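Local structure of glutathione S-transferase (Sphingobium chungbukense, 6M1T) at residues N131-L136 / P176-Y181; D137-L140 / H145-G148; S99-E104 / F159-W164; T64-I69 / D155-V160. The protein binds glutathione and probably transfers it to electrophilic compounds, as other beta-class glutathione S-transferases do. One frame throughout, in Å; residues are numbered along the deposited sequence. Where two conformers were deposited one is given.

In the fold
Interactions 1, 2 and 3 all lie inside the helical C-terminal domain. Interaction 4 joins that domain to the thioredoxin-like N-terminal domain. Interactions 3 and 4 sit near the centre of the chain, share helix 153-162 and both touch the second subunit and a bound glutathione. Interactions 1 and 2 share helix 119-139 and lie farther out, about 16 Å from the chain centre. Interaction 1 is a buried leucine contact. Interaction 2 is partly buried and has an exposed carboxylate at its outer side. Interaction 3 is a methionine-leucine contact in the core. Interaction 4 sets an amide against a tyrosine ring. None of the four has a hydrogen bond between its own segments.

Interaction 1: residues N131-L136 / P176-Y181; sequences NHLGAL and PNLGAY. With CYS (cysteine), chain D.
The backbone N of L178, whose side chain packs on L133 and L136, is hydrogen-bonded to OD1 of D137. This carboxylate belongs to the helix of segment 131-136, one residue further on. It meets the first turn of helix 176-186, where a negative charge is probably favourable. Next to it, N177 ND2 is hydrogen-bonded to the backbone O of D137.

The rest of the contact is apolar. With CG anti to the carbonyl carbon (chi1 -63°), L178 points its branch at helix 119-139 and puts one methyl on each leucine. Its CD1 lies 3.7 Å from L133 CD2, and the two side chains cross at about a right angle. The same CD1 is 3.5 Å from the carbonyl O of L133. The other methyl, CD2, packs on the backbone and CB of L136, 3.8 Å from L136 C and 4.0 Å from L136 CB.

L162 of helix 153-162 touches both L133 and L178. The carbonyl O of L178 is 3.5 Å from SG of the bound cysteine, in a pocket that also includes G179. The two bonds to D137 fix the first turn of helix 176-186 on helix 119-139, while the methyl packing buries L178.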
loop_
_atom_site.group_PDB
_atom_site.type_symbol
_atom_site.label_atom_id
_atom_site.label_comp_id
_atom_site.label_asym_id
_atom_site.label_seq_id
_atom_site.Cartn_x
_atom_site.Cartn_y
_atom_site.Cartn_z
ATOM N N ASN A 131 -14.690 -12.304 -0.418
ATOM C CA ASN A 131 -13.512 -13.117 -0.830
ATOM C C ASN A 131 -12.303 -12.870 0.084
ATOM O O ASN A 131 -11.593 -13.845 0.516
ATOM C CB ASN A 131 -13.099 -12.810 -2.272
ATOM C CG ASN A 131 -13.895 -13.567 -3.315
ATOM O OD1 ASN A 131 -13.635 -13.422 -4.509
ATOM N ND2 ASN A 131 -14.872 -14.356 -2.888
ATOM N N HIS A 132 -11.978 -11.598 0.312
ATOM C CA HIS A 132 -10.881 -11.182 1.207
ATOM C C HIS A 132 -11.135 -11.751 2.611
ATOM O O HIS A 132 -10.165 -12.178 3.252
ATOM C CB HIS A 132 -10.772 -9.644 1.211
ATOM C CG HIS A 132 -9.987 -9.120 0.055
ATOM N ND1 HIS A 132 -8.708 -9.558 -0.210
ATOM C CD2 HIS A 132 -10.244 -8.150 -0.858
ATOM C CE1 HIS A 132 -8.208 -8.905 -1.250
ATOM N NE2 HIS A 132 -9.118 -8.049 -1.671
ATOM N N LEU A 133 -12.366 -11.659 3.076
ATOM C CA LEU A 133 -12.757 -12.049 4.449
ATOM C C LEU A 133 -12.551 -13.590 4.580
ATOM O O LEU A 133 -11.972 -14.014 5.574
ATOM C CB LEU A 133 -14.206 -11.611 4.702
ATOM C CG LEU A 133 -14.485 -10.116 4.955
ATOM C CD1 LEU A 133 -15.964 -9.789 4.967
ATOM C CD2 LEU A 133 -13.839 -9.620 6.231
ATOM N N GLY A 134 -12.986 -14.380 3.594
ATOM C CA GLY A 134 -12.781 -15.852 3.527
ATOM C C GLY A 134 -11.311 -16.222 3.670
ATOM O O GLY A 134 -10.987 -17.096 4.512
ATOM N N ALA A 135 -10.407 -15.569 2.927
ATOM C CA ALA A 135 -8.961 -15.877 2.972
ATOM C C ALA A 135 -8.365 -15.424 4.307
ATOM O O ALA A 135 -7.466 -16.113 4.837
ATOM C CB ALA A 135 -8.228 -15.238 1.825
ATOM N N LEU A 136 -8.763 -14.246 4.784
ATOM C CA LEU A 136 -8.300 -13.751 6.102
ATOM C C LEU A 136 -8.795 -14.720 7.186
ATOM O O LEU A 136 -7.973 -15.011 8.089
ATOM C CB LEU A 136 -8.811 -12.328 6.312
ATOM C CG LEU A 136 -8.066 -11.287 5.468
ATOM C CD1 LEU A 136 -8.872 -10.001 5.386
ATOM C CD2 LEU A 136 -6.653 -11.062 5.987
ATOM N N PRO A 176 -15.823 -16.942 11.599
ATOM C CA PRO A 176 -15.790 -16.984 13.058
ATOM C C PRO A 176 -14.365 -16.837 13.599
ATOM O O PRO A 176 -14.243 -16.448 14.710
ATOM C CB PRO A 176 -16.386 -18.384 13.361
ATOM C CG PRO A 176 -15.942 -19.219 12.196
ATOM C CD PRO A 176 -16.045 -18.272 11.003
ATOM N N ASN A 177 -13.329 -17.137 12.817
ATOM C CA ASN A 177 -11.923 -16.901 13.225
ATOM C C ASN A 177 -11.687 -15.374 13.258
ATOM O O ASN A 177 -11.017 -14.916 14.186
ATOM C CB ASN A 177 -10.911 -17.636 12.339
ATOM C CG ASN A 177 -11.286 -19.099 12.175
ATOM O OD1 ASN A 177 -11.869 -19.682 13.096
ATOM N ND2 ASN A 177 -10.988 -19.675 11.015
ATOM N N LEU A 178 -12.285 -14.625 12.333
ATOM C CA LEU A 178 -12.204 -13.131 12.337
ATOM C C LEU A 178 -12.943 -12.604 13.565
ATOM O O LEU A 178 -12.300 -11.870 14.300
ATOM C CB LEU A 178 -12.767 -12.567 11.031
ATOM C CG LEU A 178 -11.993 -12.972 9.777
ATOM C CD1 LEU A 178 -12.504 -12.212 8.582
ATOM C CD2 LEU A 178 -10.498 -12.745 9.918
ATOM N N GLY A 179 -14.180 -13.084 13.825
ATOM C CA GLY A 179 -14.970 -12.824 15.046
ATOM C C GLY A 179 -14.141 -12.938 16.315
ATOM O O GLY A 179 -14.092 -11.970 17.101
ATOM N N ALA A 180 -13.506 -14.081 16.549
ATOM C CA ALA A 180 -12.709 -14.329 17.776
ATOM C C ALA A 180 -11.517 -13.364 17.840
ATOM O O ALA A 180 -11.146 -12.897 18.934
ATOM C CB ALA A 180 -12.242 -15.763 17.779
ATOM N N TYR A 181 -10.862 -13.173 16.694
ATOM C CA TYR A 181 -9.690 -12.282 16.525
ATOM C C TYR A 181 -10.108 -10.887 16.997
ATOM O O TYR A 181 -9.355 -10.309 17.788
ATOM C CB TYR A 181 -9.215 -12.353 15.068
ATOM C CG TYR A 181 -8.120 -11.418 14.644
ATOM C CD1 TYR A 181 -6.805 -11.713 14.924
ATOM C CD2 TYR A 181 -8.409 -10.264 13.920
ATOM C CE1 TYR A 181 -5.781 -10.889 14.512
ATOM C CE2 TYR A 181 -7.394 -9.443 13.466
ATOM C CZ TYR A 181 -6.087 -9.747 13.777
ATOM O OH TYR A 181 -5.059 -8.979 13.349
HETATM N N CYS D . -17.807 -7.312 14.759
HETATM C CA CYS D . -16.787 -8.390 14.572
HETATM C C CYS D . -16.403 -8.989 15.934
HETATM O O CYS D . -16.232 -8.193 16.893
HETATM C CB CYS D . -15.576 -7.839 13.824
HETATM S SG CYS D . -14.281 -9.059 13.446
#

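Interaction 2: residues D137-L140 / H145-G148; sequences DKEL and HYAG
The carboxylate of E139 packs on the ring of Y146, and no hydrogen bond is formed. Both oxygens come up to one ring carbon: OE2 is 3.5 Å and OE1 3.6 Å from Y146 CE1. The approach is oblique, with the carboxylate and ring planes 41° apart. E139 has CG anti to its backbone N (chi1 -160°) and then runs extended, which carries the acid from the last helical turn over to the tyrosine. It is the exposed member of the contact.

The apolar part is L140, just past the end of helix 119-139. Its CD2 packs on the peptide that joins H145 to Y146, 3.9 Å from H145 C. The same methyl is 4.4 Å from Y146 CB. L140 also touches L158, L178 and Y181, so it faces the domain interior.

The hydrogen bonds lie on the loop side. D155 OD1, in the first turn of helix 153-162, takes both Y146 N and Y181 OH. Its OD2 accepts the backbone N three residues back. The Y146 ring packs on F100 and L101 of helix 89-108. The D155 bonds, in the loop between helices 119-139 and 153-162, are consistent with the N-capping box known at this helix in glutathione S-transferases.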
loop_
_atom_site.group_PDB
_atom_site.type_symbol
_atom_site.label_atom_id
_atom_site.label_comp_id
_atom_site.label_asym_id
_atom_site.label_seq_id
_atom_site.Cartn_x
_atom_site.Cartn_y
_atom_site.Cartn_z
ATOM N N ASP A 137 -10.055 -15.163 7.108
ATOM C CA ASP A 137 -10.637 -16.139 8.064
ATOM C C ASP A 137 -9.755 -17.407 8.175
ATOM O O ASP A 137 -9.427 -17.772 9.315
ATOM C CB ASP A 137 -12.095 -16.470 7.744
ATOM C CG ASP A 137 -12.754 -17.169 8.917
ATOM O OD1 ASP A 137 -12.932 -16.506 9.961
ATOM O OD2 ASP A 137 -13.042 -18.361 8.798
ATOM N N LYS A 138 -9.352 -18.040 7.069
ATOM C CA LYS A 138 -8.521 -19.277 7.078
ATOM C C LYS A 138 -7.085 -18.943 7.501
ATOM O O LYS A 138 -6.420 -19.786 8.170
ATOM C CB LYS A 138 -8.507 -19.964 5.703
ATOM C CG LYS A 138 -8.030 -21.413 5.741
ATOM N N GLU A 139 -6.566 -17.776 7.102
ATOM C CA GLU A 139 -5.186 -17.397 7.500
ATOM C C GLU A 139 -5.096 -17.361 9.029
ATOM O O GLU A 139 -4.036 -17.758 9.557
ATOM C CB GLU A 139 -4.770 -16.046 6.918
ATOM C CG GLU A 139 -3.264 -15.849 6.895
ATOM C CD GLU A 139 -2.863 -14.485 6.362
ATOM O OE1 GLU A 139 -3.609 -13.959 5.502
ATOM O OE2 GLU A 139 -1.831 -13.952 6.815
ATOM N N LEU A 140 -6.129 -16.820 9.691
ATOM C CA LEU A 140 -6.139 -16.527 11.154
ATOM C C LEU A 140 -6.759 -17.707 11.924
ATOM O O LEU A 140 -6.827 -17.620 13.160
ATOM C CB LEU A 140 -6.869 -15.200 11.431
ATOM C CG LEU A 140 -6.031 -13.960 11.098
ATOM C CD1 LEU A 140 -6.875 -12.698 11.053
ATOM C CD2 LEU A 140 -4.883 -13.802 12.091
ATOM N N HIS A 145 -1.944 -13.998 15.583
ATOM C CA HIS A 145 -1.549 -12.660 15.073
ATOM C C HIS A 145 -1.414 -12.686 13.543
ATOM O O HIS A 145 -0.935 -13.698 12.972
ATOM C CB HIS A 145 -0.239 -12.230 15.737
ATOM C CG HIS A 145 -0.206 -12.463 17.210
ATOM N ND1 HIS A 145 -0.826 -11.614 18.109
ATOM C CD2 HIS A 145 0.379 -13.432 17.946
ATOM C CE1 HIS A 145 -0.620 -12.051 19.335
ATOM N NE2 HIS A 145 0.114 -13.164 19.261
ATOM N N TYR A 146 -1.760 -11.572 12.899
ATOM C CA TYR A 146 -1.790 -11.441 11.424
ATOM C C TYR A 146 -0.358 -11.431 10.859
ATOM O O TYR A 146 -0.177 -11.975 9.771
ATOM C CB TYR A 146 -2.624 -10.204 11.062
ATOM C CG TYR A 146 -2.864 -10.024 9.589
ATOM C CD1 TYR A 146 -3.366 -11.060 8.806
ATOM C CD2 TYR A 146 -2.633 -8.802 8.993
ATOM C CE1 TYR A 146 -3.537 -10.911 7.437
ATOM C CE2 TYR A 146 -2.848 -8.621 7.639
ATOM C CZ TYR A 146 -3.294 -9.672 6.857
ATOM O OH TYR A 146 -3.504 -9.452 5.527
ATOM N N ALA A 147 0.620 -10.831 11.551
ATOM C CA ALA A 147 2.046 -10.736 11.128
ATOM C C ALA A 147 3.002 -11.182 12.256
ATOM O O ALA A 147 3.004 -10.562 13.367
ATOM C CB ALA A 147 2.367 -9.322 10.680
ATOM N N GLY A 148 3.813 -12.211 11.984
ATOM C CA GLY A 148 4.863 -12.686 12.902
ATOM C C GLY A 148 4.293 -13.208 14.213
ATOM O O GLY A 148 3.163 -13.759 14.223
#

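Interaction 3: residues S99-E104 / F159-W164; sequences SFLGSE and FVMLGW. With GSH (glutathione), chain G.
M161 lays its terminal methyl on L101. CE is 3.5 Å from L101 CB and also 3.5 Å from the carbonyl O of L101, while SD stands 3.7 Å from that same oxygen. The methyl thus rests where side chain and backbone of L101 meet, and it approaches G102 N more loosely. M161 runs extended as far as SD and then turns at chi3 (-137°), away from a staggered position, to bring CE onto the helix. M161 also touches F105 and H106 of helix 89-108. H106 belongs to the glutathione site.

These are two core helices of the all-helical C-terminal domain, 89-108 and 153-162. M161 bridges from the second to the backbone and CB of L101 on the first. Helix 89-108 widens here into a pi-type turn at 101-104.

The ring of W164 lies against the backbone of V160 and M161. M161 CA sits 3.9 Å above the ring plane, over its centre, and V160 O lies above the same face nearer the rim. W164 NE1 is hydrogen-bonded to G8 O, which ties this part of the chain to the N-terminal domain.

Segment 99-104 faces the second subunit on its other side. E104 OE1 accepts a hydrogen bond of 2.9 Å from N1 of the glutathione in chain G, the amino group of its gamma-glutamyl part. That glutathione is otherwise bonded to R35, K51, V52, E65 and N66 of the second subunit. E104 OE2 makes a salt bridge to K107 NZ of the second subunit.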
loop_
_atom_site.group_PDB
_atom_site.type_symbol
_atom_site.label_atom_id
_atom_site.label_comp_id
_atom_site.label_asym_id
_atom_site.label_seq_id
_atom_site.Cartn_x
_atom_site.Cartn_y
_atom_site.Cartn_z
ATOM N N SER A 99 0.854 -3.205 3.269
ATOM C CA SER A 99 0.636 -2.849 1.831
ATOM C C SER A 99 -0.602 -3.600 1.332
ATOM O O SER A 99 -1.438 -2.991 0.636
ATOM C CB SER A 99 1.888 -3.034 0.914
ATOM O OG SER A 99 1.189 -3.018 -0.340
ATOM N N PHE A 100 -0.797 -4.866 1.723
ATOM C CA PHE A 100 -1.988 -5.623 1.312
ATOM C C PHE A 100 -3.260 -4.970 1.891
ATOM O O PHE A 100 -4.296 -4.834 1.178
ATOM C CB PHE A 100 -1.911 -7.080 1.769
ATOM C CG PHE A 100 -3.195 -7.795 1.555
ATOM C CD1 PHE A 100 -3.504 -8.367 0.334
ATOM C CD2 PHE A 100 -4.086 -7.933 2.605
ATOM C CE1 PHE A 100 -4.701 -9.053 0.148
ATOM C CE2 PHE A 100 -5.287 -8.596 2.415
ATOM C CZ PHE A 100 -5.591 -9.174 1.198
ATOM N N LEU A 101 -3.224 -4.586 3.170
ATOM C CA LEU A 101 -4.418 -3.992 3.811
ATOM C C LEU A 101 -4.783 -2.646 3.130
ATOM O O LEU A 101 -5.951 -2.452 2.866
ATOM C CB LEU A 101 -4.120 -3.815 5.296
ATOM C CG LEU A 101 -4.027 -5.136 6.073
ATOM C CD1 LEU A 101 -3.621 -4.873 7.516
ATOM C CD2 LEU A 101 -5.327 -5.862 6.010
ATOM N N GLY A 102 -3.805 -1.793 2.881
ATOM C CA GLY A 102 -4.003 -0.447 2.288
ATOM C C GLY A 102 -4.353 -0.488 0.804
ATOM O O GLY A 102 -5.221 0.287 0.374
ATOM N N SER A 103 -3.733 -1.391 0.058
ATOM C CA SER A 103 -3.778 -1.436 -1.422
ATOM C C SER A 103 -4.867 -2.409 -1.891
ATOM O O SER A 103 -5.438 -2.175 -2.943
ATOM C CB SER A 103 -2.354 -1.733 -1.948
ATOM O OG SER A 103 -1.834 -0.426 -1.642
ATOM N N GLU A 104 -5.196 -3.467 -1.153
ATOM C CA GLU A 104 -6.184 -4.468 -1.662
ATOM C C GLU A 104 -7.470 -4.439 -0.814
ATOM O O GLU A 104 -8.524 -4.218 -1.378
ATOM C CB GLU A 104 -5.578 -5.870 -1.635
ATOM C CG GLU A 104 -4.287 -5.979 -2.442
ATOM C CD GLU A 104 -4.465 -5.793 -3.946
ATOM O OE1 GLU A 104 -3.454 -5.686 -4.650
ATOM O OE2 GLU A 104 -5.597 -5.721 -4.407
ATOM N N PHE A 159 -7.903 -5.070 12.249
ATOM C CA PHE A 159 -9.029 -4.950 13.218
ATOM C C PHE A 159 -9.943 -3.791 12.829
ATOM O O PHE A 159 -11.142 -3.948 12.762
ATOM C CB PHE A 159 -8.486 -4.693 14.616
ATOM C CG PHE A 159 -9.540 -4.390 15.631
ATOM C CD1 PHE A 159 -10.255 -5.430 16.199
ATOM C CD2 PHE A 159 -9.730 -3.095 16.104
ATOM C CE1 PHE A 159 -11.185 -5.193 17.200
ATOM C CE2 PHE A 159 -10.661 -2.859 17.106
ATOM C CZ PHE A 159 -11.407 -3.901 17.626
ATOM N N VAL A 160 -9.357 -2.630 12.496
ATOM C CA VAL A 160 -10.165 -1.432 12.140
ATOM C C VAL A 160 -11.039 -1.727 10.916
ATOM O O VAL A 160 -12.246 -1.477 10.967
ATOM C CB VAL A 160 -9.309 -0.168 11.975
ATOM C CG1 VAL A 160 -10.120 0.958 11.349
ATOM C CG2 VAL A 160 -8.719 0.239 13.299
ATOM N N MET A 161 -10.480 -2.258 9.844
ATOM C CA MET A 161 -11.224 -2.583 8.610
ATOM C C MET A 161 -12.240 -3.723 8.834
ATOM O O MET A 161 -13.238 -3.712 8.159
ATOM C CB MET A 161 -10.223 -2.934 7.499
ATOM C CG MET A 161 -9.280 -1.765 7.206
ATOM S SD MET A 161 -8.320 -2.115 5.676
ATOM C CE MET A 161 -6.695 -1.577 6.160
ATOM N N LEU A 162 -12.023 -4.642 9.786
ATOM C CA LEU A 162 -13.015 -5.723 10.107
ATOM C C LEU A 162 -14.230 -5.130 10.811
ATOM O O LEU A 162 -15.299 -5.737 10.758
ATOM C CB LEU A 162 -12.329 -6.814 10.938
ATOM C CG LEU A 162 -11.280 -7.626 10.195
ATOM C CD1 LEU A 162 -10.712 -8.701 11.114
ATOM C CD2 LEU A 162 -11.816 -8.251 8.948
ATOM N N GLY A 163 -14.124 -3.897 11.315
ATOM C CA GLY A 163 -15.304 -3.123 11.740
ATOM C C GLY A 163 -16.173 -2.581 10.619
ATOM O O GLY A 163 -17.264 -2.075 10.962
ATOM N N TRP A 164 -15.756 -2.637 9.339
ATOM C CA TRP A 164 -16.498 -2.000 8.216
ATOM C C TRP A 164 -17.595 -2.868 7.591
ATOM O O TRP A 164 -18.647 -2.337 7.266
ATOM C CB TRP A 164 -15.530 -1.535 7.128
ATOM C CG TRP A 164 -14.654 -0.423 7.595
ATOM C CD1 TRP A 164 -14.748 0.335 8.721
ATOM C CD2 TRP A 164 -13.509 0.056 6.876
ATOM N NE1 TRP A 164 -13.741 1.273 8.744
ATOM C CE2 TRP A 164 -12.946 1.096 7.637
ATOM C CE3 TRP A 164 -12.917 -0.348 5.690
ATOM C CZ2 TRP A 164 -11.801 1.775 7.221
ATOM C CZ3 TRP A 164 -11.764 0.289 5.293
ATOM C CH2 TRP A 164 -11.228 1.345 6.042
HETATM N N1 GSH G . -0.857 -4.564 -4.209
HETATM C CA1 GSH G . -0.083 -5.473 -5.091
HETATM C C1 GSH G . 1.411 -5.046 -5.111
HETATM O O11 GSH G . 2.280 -5.956 -5.278
HETATM O O12 GSH G . 1.674 -3.843 -4.913
HETATM C CB1 GSH G . -0.791 -5.468 -6.453
HETATM C CG1 GSH G . -0.085 -6.281 -7.524
HETATM C CD1 GSH G . -0.944 -6.340 -8.771
HETATM O OE1 GSH G . -2.081 -5.867 -8.800
HETATM N N2 GSH G . -0.386 -6.961 -9.804
HETATM C CA2 GSH G . -1.032 -7.185 -11.083
HETATM C C2 GSH G . -1.527 -8.613 -11.236
HETATM O O2 GSH G . -0.828 -9.582 -10.933
HETATM C CB2 GSH G . -0.087 -6.780 -12.206
HETATM S SG2 GSH G . 0.211 -4.999 -12.250
HETATM N N3 GSH G . -2.748 -8.760 -11.711
HETATM C CA3 GSH G . -3.316 -10.055 -11.979
HETATM C C3 GSH G . -4.558 -10.307 -11.132
HETATM O O31 GSH G . -5.147 -11.387 -11.307
HETATM O O32 GSH G . -4.905 -9.395 -10.339
#

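Interaction 4: residues T64-I69 / D155-V160; sequences TENPAI and DIYLFV. With GSH (glutathione), chain C.
Y157 and N66 carry most of the contact, with P67 at its margin. The side chain of N66 lies against the hydroxyl end of the tyrosine. Its CB is 3.5 Å from Y157 OH, and its ND2 is 3.4 Å from Y157 CE1. The amide is turned 61° from the ring plane and approaches it obliquely. The polar partner of ND2 is C10 O, to which it is hydrogen-bonded, so the amide is held between the start of helix 66-75 and the C10 loop. A chi1 of -163° swings the Y157 ring from helix 153-162 to the start of helix 66-75. The ring also packs on L98 and L101.

The contact spans the interface between the thioredoxin-like N-terminal domain and the helical C-terminal domain. Here E65 and N66 hold the gamma-glutamyl end of glutathione, as in other glutathione S-transferases. N66 N donates to O12 of the carboxylate at 3.0 Å. A weak second bond goes to O11 at 3.4 Å. The helix start would probably favour that negative charge. P67 CD comes within 3.9 Å of O11. Y157 OH is 3.7 Å from O11, too long for a hydrogen bond.

E65, at the N-cap position and with a positive phi (81°), takes the amino group: its OE2 is 2.8 Å from N1 of the glutathione. E104 OE1 of the second subunit is hydrogen-bonded to the same glutathione, which places this end of the ligand at the dimer interface.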
loop_
_atom_site.group_PDB
_atom_site.type_symbol
_atom_site.label_atom_id
_atom_site.label_comp_id
_atom_site.label_asym_id
_atom_site.label_seq_id
_atom_site.Cartn_x
_atom_site.Cartn_y
_atom_site.Cartn_z
ATOM N N THR A 64 1.883 11.049 5.836
ATOM C CA THR A 64 0.600 10.484 5.354
ATOM C C THR A 64 0.796 9.007 5.014
ATOM O O THR A 64 1.960 8.566 4.924
ATOM C CB THR A 64 0.035 11.237 4.146
ATOM O OG1 THR A 64 1.010 11.159 3.117
ATOM C CG2 THR A 64 -0.273 12.690 4.414
ATOM N N GLU A 65 -0.319 8.304 4.808
ATOM C CA GLU A 65 -0.377 6.860 4.468
ATOM C C GLU A 65 -0.219 6.036 5.744
ATOM O O GLU A 65 0.864 6.069 6.385
ATOM C CB GLU A 65 0.678 6.460 3.423
ATOM C CG GLU A 65 0.608 7.246 2.121
ATOM C CD GLU A 65 -0.609 6.975 1.270
ATOM O OE1 GLU A 65 -1.020 7.915 0.548
ATOM O OE2 GLU A 65 -1.137 5.811 1.300
ATOM N N ASN A 66 -1.241 5.245 6.031
ATOM C CA ASN A 66 -1.308 4.344 7.213
ATOM C C ASN A 66 -0.032 3.528 7.350
ATOM O O ASN A 66 0.547 3.480 8.438
ATOM C CB ASN A 66 -2.581 3.506 7.184
ATOM C CG ASN A 66 -3.546 3.988 8.243
ATOM O OD1 ASN A 66 -3.108 4.425 9.304
ATOM N ND2 ASN A 66 -4.818 3.961 7.954
ATOM N N PRO A 67 0.429 2.837 6.291
ATOM C CA PRO A 67 1.625 2.004 6.425
ATOM C C PRO A 67 2.855 2.744 6.975
ATOM O O PRO A 67 3.573 2.198 7.877
ATOM C CB PRO A 67 1.817 1.495 4.987
ATOM C CG PRO A 67 0.431 1.428 4.426
ATOM C CD PRO A 67 -0.238 2.681 4.975
ATOM N N ALA A 68 3.110 3.976 6.510
ATOM C CA ALA A 68 4.230 4.807 6.999
ATOM C C ALA A 68 3.955 5.304 8.425
ATOM O O ALA A 68 4.856 5.264 9.260
ATOM C CB ALA A 68 4.461 5.949 6.046
ATOM N N ILE A 69 2.738 5.775 8.695
ATOM C CA ILE A 69 2.349 6.350 10.007
ATOM C C ILE A 69 2.466 5.269 11.060
ATOM O O ILE A 69 3.042 5.545 12.091
ATOM C CB ILE A 69 0.939 6.974 9.939
ATOM C CG1 ILE A 69 0.995 8.217 9.051
ATOM C CG2 ILE A 69 0.417 7.290 11.336
ATOM C CD1 ILE A 69 -0.336 8.808 8.663
ATOM N N ASP A 155 -2.149 -6.059 12.991
ATOM C CA ASP A 155 -3.404 -6.508 13.660
ATOM C C ASP A 155 -4.290 -5.262 13.895
ATOM O O ASP A 155 -5.501 -5.322 13.750
ATOM C CB ASP A 155 -3.127 -7.187 15.013
ATOM C CG ASP A 155 -2.274 -8.452 14.917
ATOM O OD1 ASP A 155 -2.724 -9.397 14.290
ATOM O OD2 ASP A 155 -1.159 -8.446 15.416
ATOM N N ILE A 156 -3.700 -4.170 14.349
ATOM C CA ILE A 156 -4.498 -2.943 14.626
ATOM C C ILE A 156 -5.208 -2.519 13.329
ATOM O O ILE A 156 -6.383 -2.235 13.329
ATOM C CB ILE A 156 -3.625 -1.822 15.189
ATOM C CG1 ILE A 156 -3.043 -2.165 16.576
ATOM C CG2 ILE A 156 -4.503 -0.563 15.221
ATOM C CD1 ILE A 156 -2.024 -1.132 17.071
ATOM N N TYR A 157 -4.478 -2.472 12.238
ATOM C CA TYR A 157 -5.002 -2.001 10.929
ATOM C C TYR A 157 -6.105 -2.938 10.416
ATOM O O TYR A 157 -7.200 -2.471 10.063
ATOM C CB TYR A 157 -3.817 -1.937 9.996
ATOM C CG TYR A 157 -3.983 -1.136 8.735
ATOM C CD1 TYR A 157 -4.920 -0.124 8.592
ATOM C CD2 TYR A 157 -3.064 -1.338 7.721
ATOM C CE1 TYR A 157 -4.995 0.614 7.409
ATOM C CE2 TYR A 157 -3.098 -0.593 6.559
ATOM C CZ TYR A 157 -4.053 0.391 6.407
ATOM O OH TYR A 157 -4.084 1.071 5.212
ATOM N N LEU A 158 -5.871 -4.264 10.485
ATOM C CA LEU A 158 -6.870 -5.263 10.044
ATOM C C LEU A 158 -8.104 -5.116 10.920
ATOM O O LEU A 158 -9.209 -5.066 10.360
ATOM C CB LEU A 158 -6.315 -6.688 10.116
ATOM C CG LEU A 158 -7.298 -7.807 9.776
ATOM C CD1 LEU A 158 -7.930 -7.603 8.388
ATOM C CD2 LEU A 158 -6.593 -9.163 9.880
ATOM N N PHE A 159 -7.903 -5.070 12.249
ATOM C CA PHE A 159 -9.029 -4.950 13.218
ATOM C C PHE A 159 -9.943 -3.791 12.829
ATOM O O PHE A 159 -11.142 -3.948 12.762
ATOM C CB PHE A 159 -8.486 -4.693 14.616
ATOM C CG PHE A 159 -9.540 -4.390 15.631
ATOM C CD1 PHE A 159 -10.255 -5.430 16.199
ATOM C CD2 PHE A 159 -9.730 -3.095 16.104
ATOM C CE1 PHE A 159 -11.185 -5.193 17.200
ATOM C CE2 PHE A 159 -10.661 -2.859 17.106
ATOM C CZ PHE A 159 -11.407 -3.901 17.626
ATOM N N VAL A 160 -9.357 -2.630 12.496
ATOM C CA VAL A 160 -10.165 -1.432 12.140
ATOM C C VAL A 160 -11.039 -1.727 10.916
ATOM O O VAL A 160 -12.246 -1.477 10.967
ATOM C CB VAL A 160 -9.309 -0.168 11.975
ATOM C CG1 VAL A 160 -10.120 0.958 11.349
ATOM C CG2 VAL A 160 -8.719 0.239 13.299
HETATM N N1 GSH C . -3.914 5.272 1.148
HETATM C CA1 GSH C . -4.360 6.082 2.295
HETATM C C1 GSH C . -3.774 5.517 3.596
HETATM O O11 GSH C . -3.473 4.317 3.581
HETATM O O12 GSH C . -3.651 6.327 4.577
HETATM C CB1 GSH C . -5.891 6.058 2.315
HETATM C CG1 GSH C . -6.522 7.089 3.212
HETATM C CD1 GSH C . -8.033 7.113 2.988
HETATM O OE1 GSH C . -8.566 6.690 1.955
HETATM N N2 GSH C . -8.741 7.675 3.959
HETATM C CA2 GSH C . -10.175 7.885 3.946
HETATM C C2 GSH C . -10.530 9.333 3.651
HETATM O O2 GSH C . -9.961 10.241 4.258
HETATM C CB2 GSH C . -10.820 7.440 5.256
HETATM S SG2 GSH C . -10.863 5.633 5.474
HETATM N N3 GSH C . -11.397 9.534 2.675
HETATM C CA3 GSH C . -11.859 10.849 2.305
HETATM C C3 GSH C . -11.673 11.145 0.814
HETATM O O31 GSH C . -10.978 10.352 0.148
HETATM O O32 GSH C . -12.210 12.180 0.368
#